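Long-range contacts in chitin binding protein (Tectaria macrodonta, PDB 6IF7), which is probably a copper-dependent lytic polysaccharide monooxygenase that binds chitin, and is toxic to insects: residues M4-S9 and S92-Y97; E44-N49 and A66-Y71; F107-T112 and P131-T136. All blocks are in the same frame, centred on the assembly; numbering follows the deposited sequence.

The three contacts illustrate how this probable lytic polysaccharide monooxygenase builds a beta sandwich that carries a copper site at one end. Interaction 1 joins strands 2-6 and 95-99 in the antiparallel sheet. Interaction 3 joins strands 105-111 and 133-136 in the mixed sheet, which interaction 2 also reaches through strand 46-47. Along the chain, interaction 2 falls between the segments of interaction 1, and interaction 3 follows. The centres of interactions 1 and 3 lie about 12 Å apart, and the two meet in the core: Y97 packs on F107, M4 and F95 on F109. Interaction 2 lies about 21 and 19 Å from them, centre to centre, touching neither, and reaches the copper ligand H1 through E44.

Interaction 1: M4-S9 and S92-Y97; sequences MEDPIS and SFPFRY
E5 and D6 stand opposite the single R96, the mark of a classic beta bulge, where the outermost strand 2-6 pairs antiparallel with strand 95-99 in the sandwich. R96 O takes two backbone bonds, from E5 N at 2.8 Å and D6 N at 2.9 Å, and both donors arrive from the same face of its carbonyl plane. R96 N answers with a bond to D6 O at 2.9 Å, in that carbonyl's plane and on a lone pair. The side chains divide between the sheet faces, D6 and R96 on one, M4 and Y97 on the other: bends at chi2 (-68°) and chi3 (-77°) curl the methionine so that SD lies 3.7 Å from Y97 CD2, an oblique Met-aromatic contact. Just past the bulge, a cis peptide precedes P7, whose CD meets the edge of the F95 ring, 3.7 Å from CD1, and touches F93. In the second shell, F107 and W165 pack on the Y97 ring, and T84 and V180 receive P7. The extended E5 side chain passes R96 CB to hydrogen-bond S144 of strand 144-147 through OE2. R96 turns its tip away and binds F95 O through NH1 at 3.0 Å, from above the carbonyl plane.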
loop_
_atom_site.group_PDB
_atom_site.type_symbol
_atom_site.label_atom_id
_atom_site.label_comp_id
_atom_site.label_asym_id
_atom_site.label_seq_id
_atom_site.Cartn_x
_atom_site.Cartn_y
_atom_site.Cartn_z
ATOM N N MET A 4 2.594 0.920 -4.976
ATOM C CA MET A 4 2.507 -0.471 -5.416
ATOM C C MET A 4 1.683 -0.610 -6.674
ATOM O O MET A 4 0.594 -0.023 -6.817
ATOM C CB MET A 4 1.944 -1.407 -4.333
ATOM C CG MET A 4 2.969 -1.828 -3.299
ATOM S SD MET A 4 4.285 -2.911 -3.957
ATOM C CE MET A 4 3.399 -4.455 -4.058
ATOM N N GLU A 5 2.251 -1.396 -7.582
ATOM C CA GLU A 5 1.669 -1.694 -8.879
ATOM C C GLU A 5 1.063 -3.091 -8.908
ATOM O O GLU A 5 0.012 -3.282 -9.508
ATOM C CB GLU A 5 2.729 -1.581 -9.980
ATOM C CG GLU A 5 2.192 -1.831 -11.383
ATOM C CD GLU A 5 3.264 -1.716 -12.441
ATOM O OE1 GLU A 5 3.011 -1.014 -13.415
ATOM O OE2 GLU A 5 4.359 -2.308 -12.296
ATOM N N ASP A 6 1.713 -4.065 -8.276
ATOM C CA ASP A 6 1.187 -5.424 -8.275
ATOM C C ASP A 6 1.608 -6.118 -6.976
ATOM O O ASP A 6 2.804 -6.337 -6.789
ATOM C CB ASP A 6 1.702 -6.160 -9.504
ATOM C CG ASP A 6 0.936 -7.432 -9.812
ATOM O OD1 ASP A 6 -0.314 -7.482 -9.685
ATOM O OD2 ASP A 6 1.611 -8.401 -10.213
ATOM N N PRO A 7 0.671 -6.405 -6.057
ATOM C CA PRO A 7 -0.735 -5.987 -6.121
ATOM C C PRO A 7 -0.932 -4.478 -5.982
ATOM O O PRO A 7 -0.374 -3.855 -5.067
ATOM C CB PRO A 7 -1.365 -6.668 -4.895
ATOM C CG PRO A 7 -0.244 -6.757 -3.908
ATOM C CD PRO A 7 1.004 -6.975 -4.738
ATOM N N ILE A 8 -1.775 -3.942 -6.855
ATOM C CA ILE A 8 -1.932 -2.510 -7.027
ATOM C C ILE A 8 -2.467 -1.831 -5.755
ATOM O O ILE A 8 -3.380 -2.342 -5.109
ATOM C CB ILE A 8 -2.810 -2.205 -8.284
ATOM C CG1 ILE A 8 -2.652 -0.726 -8.667
ATOM C CG2 ILE A 8 -4.267 -2.641 -8.083
ATOM C CD1 ILE A 8 -3.434 -0.264 -9.876
ATOM N N SER A 9 -1.887 -0.687 -5.397
ATOM C CA SER A 9 -2.337 0.077 -4.234
ATOM C C SER A 9 -3.717 0.686 -4.455
ATOM O O SER A 9 -4.155 0.864 -5.598
ATOM C CB SER A 9 -1.363 1.202 -3.957
ATOM O OG SER A 9 -1.406 2.144 -5.012
ATOM N N SER A 92 6.563 -17.236 -6.240
ATOM C CA SER A 92 6.613 -16.730 -7.600
ATOM C C SER A 92 5.759 -15.485 -7.903
ATOM O O SER A 92 5.728 -15.027 -9.055
ATOM C CB SER A 92 6.177 -17.848 -8.534
ATOM O OG SER A 92 7.039 -18.946 -8.343
ATOM N N PHE A 93 5.040 -14.931 -6.933
ATOM C CA PHE A 93 4.193 -13.800 -7.297
ATOM C C PHE A 93 5.055 -12.638 -7.783
ATOM O O PHE A 93 6.031 -12.301 -7.108
ATOM C CB PHE A 93 3.327 -13.340 -6.178
ATOM C CG PHE A 93 2.294 -12.360 -6.621
ATOM C CD1 PHE A 93 1.127 -12.800 -7.221
ATOM C CD2 PHE A 93 2.511 -10.981 -6.490
ATOM C CE1 PHE A 93 0.161 -11.886 -7.627
ATOM C CE2 PHE A 93 1.548 -10.064 -6.905
ATOM C CZ PHE A 93 0.377 -10.521 -7.473
ATOM N N PRO A 94 4.726 -12.055 -8.971
ATOM C CA PRO A 94 5.500 -10.929 -9.517
ATOM C C PRO A 94 5.125 -9.594 -8.864
ATOM O O PRO A 94 4.307 -8.832 -9.409
ATOM C CB PRO A 94 5.174 -10.963 -11.022
ATOM C CG PRO A 94 3.843 -11.604 -11.112
ATOM C CD PRO A 94 3.656 -12.487 -9.904
ATOM N N PHE A 95 5.702 -9.334 -7.688
ATOM C CA PHE A 95 5.481 -8.061 -7.005
ATOM C C PHE A 95 6.136 -6.921 -7.799
ATOM O O PHE A 95 7.317 -7.025 -8.224
ATOM C CB PHE A 95 6.003 -8.032 -5.565
ATOM C CG PHE A 95 5.386 -9.056 -4.654
ATOM C CD1 PHE A 95 4.138 -8.840 -4.077
ATOM C CD2 PHE A 95 6.075 -10.242 -4.347
ATOM C CE1 PHE A 95 3.572 -9.777 -3.221
ATOM C CE2 PHE A 95 5.519 -11.179 -3.493
ATOM C CZ PHE A 95 4.271 -10.945 -2.937
ATOM N N ARG A 96 5.369 -5.836 -7.981
ATOM C CA ARG A 96 5.854 -4.648 -8.702
ATOM C C ARG A 96 5.488 -3.398 -7.939
ATOM O O ARG A 96 4.370 -3.288 -7.470
ATOM C CB ARG A 96 5.246 -4.573 -10.096
ATOM C CG ARG A 96 5.460 -5.810 -10.954
ATOM C CD ARG A 96 6.879 -5.913 -11.462
ATOM N NE ARG A 96 7.044 -7.103 -12.308
ATOM C CZ ARG A 96 7.524 -8.300 -11.925
ATOM N NH1 ARG A 96 7.940 -8.552 -10.672
ATOM N NH2 ARG A 96 7.615 -9.270 -12.828
ATOM N N TYR A 97 6.450 -2.475 -7.816
ATOM C CA TYR A 97 6.253 -1.136 -7.229
ATOM C C TYR A 97 6.622 -0.150 -8.319
ATOM O O TYR A 97 7.805 -0.054 -8.714
ATOM C CB TYR A 97 7.164 -0.923 -6.003
ATOM C CG TYR A 97 6.854 0.330 -5.192
ATOM C CD1 TYR A 97 7.196 1.609 -5.638
ATOM C CD2 TYR A 97 6.214 0.228 -3.966
ATOM C CE1 TYR A 97 6.888 2.725 -4.894
ATOM C CE2 TYR A 97 5.915 1.339 -3.217
ATOM C CZ TYR A 97 6.245 2.576 -3.682
ATOM O OH TYR A 97 5.925 3.646 -2.875
#

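Interaction 2: E44-N49 and A66-Y71; sequences EVNIPN and AGRFKY. Unlike the reference sequence in segment 66-71: Y71 (reference Phe).
One water, bridging E44 to R68 and K70, is gripped by four groups and shows how a single solvent molecule can knit two loops together. It donates to E44 O at 2.7 Å and to E44 OE1 at 2.8 Å, and accepts from K70 NZ and from R68 NH2, lying in the plane of the guanidinium at its edge. Two hydrogens given and two received already make four bonds, in keeping with a water that is fixed in place. The other terminal nitrogen of the arginine is used differently: R68 NH1 donates to N46 O at 2.7 Å with an N-H...O angle of 147°, and lies 2.9 Å from N46 OD1 as well, the N46 amide nitrogen ND2 being bonded to E172. Two successive kinks in the arginine chain (chi2 -88°, chi3 -52°) double it back so that CD lies against N46 O. Beneath this polar layer the packing is apolar. V45 CG2 stands almost exactly over the centre of the Y71 ring, 3.7 Å from its centroid, a CH-pi contact, while the CG of K70 covers the opposite face toward the rim. The other valine methyl, CG1, approaches A66 CB at 4.2 Å, and I47 CD1 reaches the same alanine. E44 OE1 and K70 NZ stay 4.3 Å apart, beyond a salt bridge; the lysine's stronger partner is D41, whose backbone oxygen also binds Y71 OH. E44 OE2 in turn holds H1, a copper ligand, which makes the glutamate a second-shell residue of the metal site. The contact thus lies between helix 36-40, where A38 touches K70 and Y71, and strand 173-182, to which V45 and I47 are joined by backbone bonds with Y175 and A173.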
loop_
_atom_site.group_PDB
_atom_site.type_symbol
_atom_site.label_atom_id
_atom_site.label_comp_id
_atom_site.label_asym_id
_atom_site.label_seq_id
_atom_site.Cartn_x
_atom_site.Cartn_y
_atom_site.Cartn_z
ATOM N N GLU A 44 2.632 10.191 -4.112
ATOM C CA GLU A 44 3.188 10.985 -3.042
ATOM C C GLU A 44 2.394 10.811 -1.744
ATOM O O GLU A 44 2.083 11.787 -1.058
ATOM C CB GLU A 44 3.287 12.466 -3.475
ATOM C CG GLU A 44 4.301 13.250 -2.662
ATOM C CD GLU A 44 4.405 14.701 -3.068
ATOM O OE1 GLU A 44 3.471 15.463 -2.801
ATOM O OE2 GLU A 44 5.438 15.075 -3.639
ATOM N N VAL A 45 2.099 9.562 -1.389
ATOM C CA VAL A 45 1.646 9.242 -0.026
ATOM C C VAL A 45 2.904 9.119 0.849
ATOM O O VAL A 45 3.345 8.033 1.223
ATOM C CB VAL A 45 0.750 7.991 0.022
ATOM C CG1 VAL A 45 0.211 7.781 1.422
ATOM C CG2 VAL A 45 -0.392 8.122 -0.993
ATOM N N ASN A 46 3.483 10.273 1.170
ATOM C CA ASN A 46 4.737 10.315 1.865
ATOM C C ASN A 46 4.677 11.061 3.216
ATOM O O ASN A 46 3.707 11.767 3.551
ATOM C CB ASN A 46 5.820 10.890 0.937
ATOM C CG ASN A 46 5.648 12.370 0.664
ATOM O OD1 ASN A 46 4.590 12.927 0.846
ATOM N ND2 ASN A 46 6.694 12.999 0.221
ATOM N N ILE A 47 5.718 10.818 3.997
ATOM C CA ILE A 47 6.040 11.581 5.174
ATOM C C ILE A 47 7.480 11.988 4.866
ATOM O O ILE A 47 8.386 11.151 5.006
ATOM C CB ILE A 47 5.939 10.731 6.454
ATOM C CG1 ILE A 47 4.488 10.308 6.671
ATOM C CG2 ILE A 47 6.452 11.520 7.683
ATOM C CD1 ILE A 47 4.258 9.475 7.917
ATOM N N PRO A 48 7.703 13.250 4.419
ATOM C CA PRO A 48 9.068 13.727 4.060
ATOM C C PRO A 48 10.070 13.612 5.198
ATOM O O PRO A 48 11.262 13.574 4.987
ATOM C CB PRO A 48 8.856 15.212 3.707
ATOM C CG PRO A 48 7.390 15.414 3.594
ATOM C CD PRO A 48 6.728 14.362 4.431
ATOM N N ASN A 49 9.518 13.487 6.384
ATOM C CA ASN A 49 10.195 13.500 7.616
ATOM C C ASN A 49 10.461 12.144 8.298
ATOM O O ASN A 49 11.056 12.134 9.357
ATOM C CB ASN A 49 9.275 14.311 8.544
ATOM C CG ASN A 49 10.021 14.955 9.640
ATOM O OD1 ASN A 49 11.251 15.081 9.550
ATOM N ND2 ASN A 49 9.311 15.369 10.696
ATOM N N ALA A 66 -1.128 7.379 5.736
ATOM C CA ALA A 66 0.110 7.708 6.460
ATOM C C ALA A 66 -0.057 8.948 7.354
ATOM O O ALA A 66 0.843 9.779 7.457
ATOM C CB ALA A 66 1.286 7.878 5.495
ATOM N N GLY A 67 -1.226 9.057 7.980
ATOM C CA GLY A 67 -1.561 10.197 8.822
ATOM C C GLY A 67 -1.769 11.508 8.103
ATOM O O GLY A 67 -1.891 12.538 8.753
ATOM N N ARG A 68 -1.845 11.475 6.771
ATOM C CA ARG A 68 -1.985 12.671 5.959
ATOM C C ARG A 68 -3.462 12.848 5.652
ATOM O O ARG A 68 -4.054 12.016 4.994
ATOM C CB ARG A 68 -1.201 12.538 4.658
ATOM C CG ARG A 68 0.300 12.285 4.811
ATOM C CD ARG A 68 1.138 13.560 4.929
ATOM N NE ARG A 68 0.833 14.462 3.831
ATOM C CZ ARG A 68 1.247 14.327 2.563
ATOM N NH1 ARG A 68 2.040 13.331 2.173
ATOM N NH2 ARG A 68 0.850 15.224 1.663
ATOM N N PHE A 69 -4.059 13.920 6.166
ATOM C CA PHE A 69 -5.479 14.243 5.922
ATOM C C PHE A 69 -5.837 14.267 4.441
ATOM O O PHE A 69 -6.909 13.825 4.043
ATOM C CB PHE A 69 -5.805 15.615 6.524
ATOM C CG PHE A 69 -7.261 15.873 6.679
ATOM C CD1 PHE A 69 -7.968 15.266 7.697
ATOM C CD2 PHE A 69 -7.916 16.727 5.824
ATOM C CE1 PHE A 69 -9.311 15.513 7.860
ATOM C CE2 PHE A 69 -9.267 16.974 5.973
ATOM C CZ PHE A 69 -9.968 16.360 6.986
ATOM N N LYS A 70 -4.931 14.812 3.636
ATOM C CA LYS A 70 -5.034 14.784 2.177
ATOM C C LYS A 70 -5.448 13.410 1.606
ATOM O O LYS A 70 -6.286 13.340 0.715
ATOM C CB LYS A 70 -3.691 15.211 1.578
ATOM C CG LYS A 70 -3.568 15.065 0.072
ATOM C CD LYS A 70 -2.239 15.597 -0.417
ATOM C CE LYS A 70 -2.188 15.567 -1.931
ATOM N NZ LYS A 70 -0.835 15.930 -2.456
ATOM N N TYR A 71 -4.885 12.338 2.138
ATOM C CA TYR A 71 -5.176 10.989 1.644
ATOM C C TYR A 71 -6.186 10.205 2.487
ATOM O O TYR A 71 -6.247 8.962 2.402
ATOM C CB TYR A 71 -3.860 10.213 1.495
ATOM C CG TYR A 71 -2.952 10.817 0.453
ATOM C CD1 TYR A 71 -3.213 10.651 -0.908
ATOM C CD2 TYR A 71 -1.830 11.568 0.822
ATOM C CE1 TYR A 71 -2.374 11.212 -1.874
ATOM C CE2 TYR A 71 -0.996 12.133 -0.128
ATOM C CZ TYR A 71 -1.276 11.964 -1.480
ATOM O OH TYR A 71 -0.423 12.526 -2.433
HETATM O O HOH W 1 1.378 14.418 -1.227
#

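Interaction 3: F107-T112 and P131-T136; sequences FEFYVT and PFINVT. With NAG (2-acetamido-2-deoxy-beta-D-glucopyranose), chain B.
P131 lies over one face of the Y110 ring, its CB 4.1 Å from the centroid in a CH-pi contact, and begins the approach to an antiparallel strand pair. F132 N follows with a bond to F109 O of 2.8 Å, nearly along the C=O axis. With chi1 at 67°, F132 CG sits between its own backbone N and carbonyl carbon, which brings the ring under F109 CB; the F109 ring points its edge at that face in an offset edge-to-face pair, planes 75° apart. I133 runs side by side with F109, CD1 over that ring's face, while I133 O accepts F109 N at 2.8 Å. N134 carries the glycan: ND2 is bonded to NAG C1 at 1.5 Å, in an N-glycosylation sequon that V135 and T136 complete. V135 pairs with F107 through two backbone bonds, and T136 OG1 lies 2.8 Å from NAG O6. Beside N134, E108 OE2 accepts NAG N2 at 2.8 Å in a nearly straight bond (169°), while OE1 takes the Y110 hydroxyl at 2.6 Å from above the carboxylate plane. A phenylalanine in place of Y110 would probably leave E108 OE1 without that donor and R55 without the hydroxyl it binds, so the carboxylate could turn more easily. The chemistry implies a sugar held covalently through N134 and by its acetamide N-H, which donates to a carboxylate whose other oxygen takes the tyrosine hydroxyl.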
loop_
_atom_site.group_PDB
_atom_site.type_symbol
_atom_site.label_atom_id
_atom_site.label_comp_id
_atom_site.label_asym_id
_atom_site.label_seq_id
_atom_site.Cartn_x
_atom_site.Cartn_y
_atom_site.Cartn_z
ATOM N N PHE A 107 12.348 -1.504 0.799
ATOM C CA PHE A 107 10.931 -1.763 0.888
ATOM C C PHE A 107 10.657 -2.836 1.922
ATOM O O PHE A 107 11.136 -3.969 1.770
ATOM C CB PHE A 107 10.390 -2.265 -0.453
ATOM C CG PHE A 107 10.528 -1.283 -1.579
ATOM C CD1 PHE A 107 11.715 -1.179 -2.297
ATOM C CD2 PHE A 107 9.452 -0.468 -1.953
ATOM C CE1 PHE A 107 11.832 -0.277 -3.359
ATOM C CE2 PHE A 107 9.574 0.435 -2.999
ATOM C CZ PHE A 107 10.757 0.526 -3.703
ATOM N N GLU A 108 9.840 -2.501 2.921
ATOM C CA GLU A 108 9.304 -3.481 3.868
ATOM C C GLU A 108 7.869 -3.851 3.478
ATOM O O GLU A 108 7.035 -2.966 3.295
ATOM C CB GLU A 108 9.316 -2.911 5.288
ATOM C CG GLU A 108 10.692 -2.578 5.848
ATOM C CD GLU A 108 10.630 -1.843 7.187
ATOM O OE1 GLU A 108 9.489 -1.579 7.677
ATOM O OE2 GLU A 108 11.726 -1.570 7.754
ATOM N N PHE A 109 7.600 -5.155 3.341
ATOM C CA PHE A 109 6.259 -5.695 3.045
ATOM C C PHE A 109 5.661 -6.349 4.284
ATOM O O PHE A 109 6.210 -7.315 4.804
ATOM C CB PHE A 109 6.294 -6.764 1.948
ATOM C CG PHE A 109 6.491 -6.239 0.569
ATOM C CD1 PHE A 109 7.632 -5.524 0.227
ATOM C CD2 PHE A 109 5.573 -6.527 -0.431
ATOM C CE1 PHE A 109 7.841 -5.083 -1.063
ATOM C CE2 PHE A 109 5.770 -6.075 -1.723
ATOM C CZ PHE A 109 6.906 -5.348 -2.039
ATOM N N TYR A 110 4.509 -5.850 4.717
ATOM C CA TYR A 110 3.761 -6.443 5.818
ATOM C C TYR A 110 2.453 -6.955 5.280
ATOM O O TYR A 110 1.896 -6.369 4.346
ATOM C CB TYR A 110 3.469 -5.404 6.902
ATOM C CG TYR A 110 4.726 -4.847 7.549
ATOM C CD1 TYR A 110 5.430 -3.781 6.949
ATOM C CD2 TYR A 110 5.241 -5.391 8.746
ATOM C CE1 TYR A 110 6.582 -3.268 7.526
ATOM C CE2 TYR A 110 6.391 -4.869 9.332
ATOM C CZ TYR A 110 7.060 -3.806 8.716
ATOM O OH TYR A 110 8.198 -3.261 9.257
ATOM N N VAL A 111 1.962 -8.038 5.877
ATOM C CA VAL A 111 0.595 -8.512 5.652
ATOM C C VAL A 111 -0.227 -8.447 6.944
ATOM O O VAL A 111 0.308 -8.573 8.059
ATOM C CB VAL A 111 0.574 -9.959 5.088
ATOM C CG1 VAL A 111 0.807 -11.002 6.182
ATOM C CG2 VAL A 111 -0.734 -10.220 4.361
ATOM N N THR A 112 -1.535 -8.276 6.768
ATOM C CA THR A 112 -2.493 -8.337 7.866
ATOM C C THR A 112 -2.502 -9.725 8.523
ATOM O O THR A 112 -2.370 -10.747 7.844
ATOM C CB THR A 112 -3.926 -8.012 7.390
ATOM O OG1 THR A 112 -4.179 -8.678 6.141
ATOM C CG2 THR A 112 -4.102 -6.526 7.195
ATOM N N PRO A 131 8.078 -7.987 8.737
ATOM C CA PRO A 131 7.821 -7.995 7.305
ATOM C C PRO A 131 8.115 -9.344 6.673
ATOM O O PRO A 131 8.990 -10.075 7.138
ATOM C CB PRO A 131 8.767 -6.914 6.756
ATOM C CG PRO A 131 9.830 -6.725 7.785
ATOM C CD PRO A 131 9.274 -7.190 9.102
ATOM N N PHE A 132 7.374 -9.695 5.633
ATOM C CA PHE A 132 7.691 -10.924 4.927
ATOM C C PHE A 132 8.654 -10.714 3.768
ATOM O O PHE A 132 9.208 -11.696 3.254
ATOM C CB PHE A 132 6.447 -11.710 4.482
ATOM C CG PHE A 132 5.624 -11.040 3.421
ATOM C CD1 PHE A 132 4.656 -10.100 3.760
ATOM C CD2 PHE A 132 5.757 -11.411 2.089
ATOM C CE1 PHE A 132 3.847 -9.505 2.786
ATOM C CE2 PHE A 132 4.964 -10.801 1.107
ATOM C CZ PHE A 132 4.009 -9.852 1.464
ATOM N N ILE A 133 8.844 -9.454 3.358
ATOM C CA ILE A 133 9.950 -9.091 2.462
ATOM C C ILE A 133 10.537 -7.786 2.979
ATOM O O ILE A 133 9.787 -6.862 3.351
ATOM C CB ILE A 133 9.503 -8.873 0.995
ATOM C CG1 ILE A 133 8.808 -10.128 0.433
ATOM C CG2 ILE A 133 10.686 -8.469 0.121
ATOM C CD1 ILE A 133 8.083 -9.888 -0.886
ATOM N N ASN A 134 11.873 -7.734 3.018
ATOM C CA ASN A 134 12.608 -6.491 3.199
ATOM C C ASN A 134 13.755 -6.453 2.194
ATOM O O ASN A 134 14.677 -7.275 2.248
ATOM C CB ASN A 134 13.100 -6.395 4.637
ATOM C CG ASN A 134 13.731 -5.065 4.959
ATOM O OD1 ASN A 134 13.785 -4.135 4.140
ATOM N ND2 ASN A 134 14.189 -4.963 6.183
ATOM N N VAL A 135 13.678 -5.523 1.251
ATOM C CA VAL A 135 14.601 -5.514 0.119
ATOM C C VAL A 135 15.136 -4.104 -0.186
ATOM O O VAL A 135 14.377 -3.141 -0.294
ATOM C CB VAL A 135 13.962 -6.188 -1.123
ATOM C CG1 VAL A 135 12.757 -5.415 -1.636
ATOM C CG2 VAL A 135 14.994 -6.377 -2.230
ATOM N N THR A 136 16.453 -4.006 -0.316
ATOM C CA THR A 136 17.138 -2.743 -0.616
ATOM C C THR A 136 17.451 -2.661 -2.080
ATOM O O THR A 136 18.128 -3.556 -2.613
ATOM C CB THR A 136 18.458 -2.631 0.158
ATOM O OG1 THR A 136 18.159 -2.524 1.547
ATOM C CG2 THR A 136 19.265 -1.396 -0.279
HETATM C C1 NAG B . 14.823 -3.710 6.601
HETATM C C2 NAG B . 14.867 -3.538 8.116
HETATM C C3 NAG B . 15.506 -2.213 8.423
HETATM C C4 NAG B . 16.900 -2.155 7.841
HETATM C C5 NAG B . 16.834 -2.365 6.338
HETATM C C6 NAG B . 18.234 -2.452 5.763
HETATM C C7 NAG B . 13.100 -4.478 9.497
HETATM C C8 NAG B . 11.706 -4.295 10.008
HETATM N N2 NAG B . 13.532 -3.531 8.694
HETATM O O3 NAG B . 15.572 -2.048 9.850
HETATM O O4 NAG B . 17.463 -0.882 8.154
HETATM O O5 NAG B . 16.150 -3.579 6.067
HETATM O O6 NAG B . 18.125 -2.713 4.364
HETATM O O7 NAG B . 13.790 -5.416 9.806
#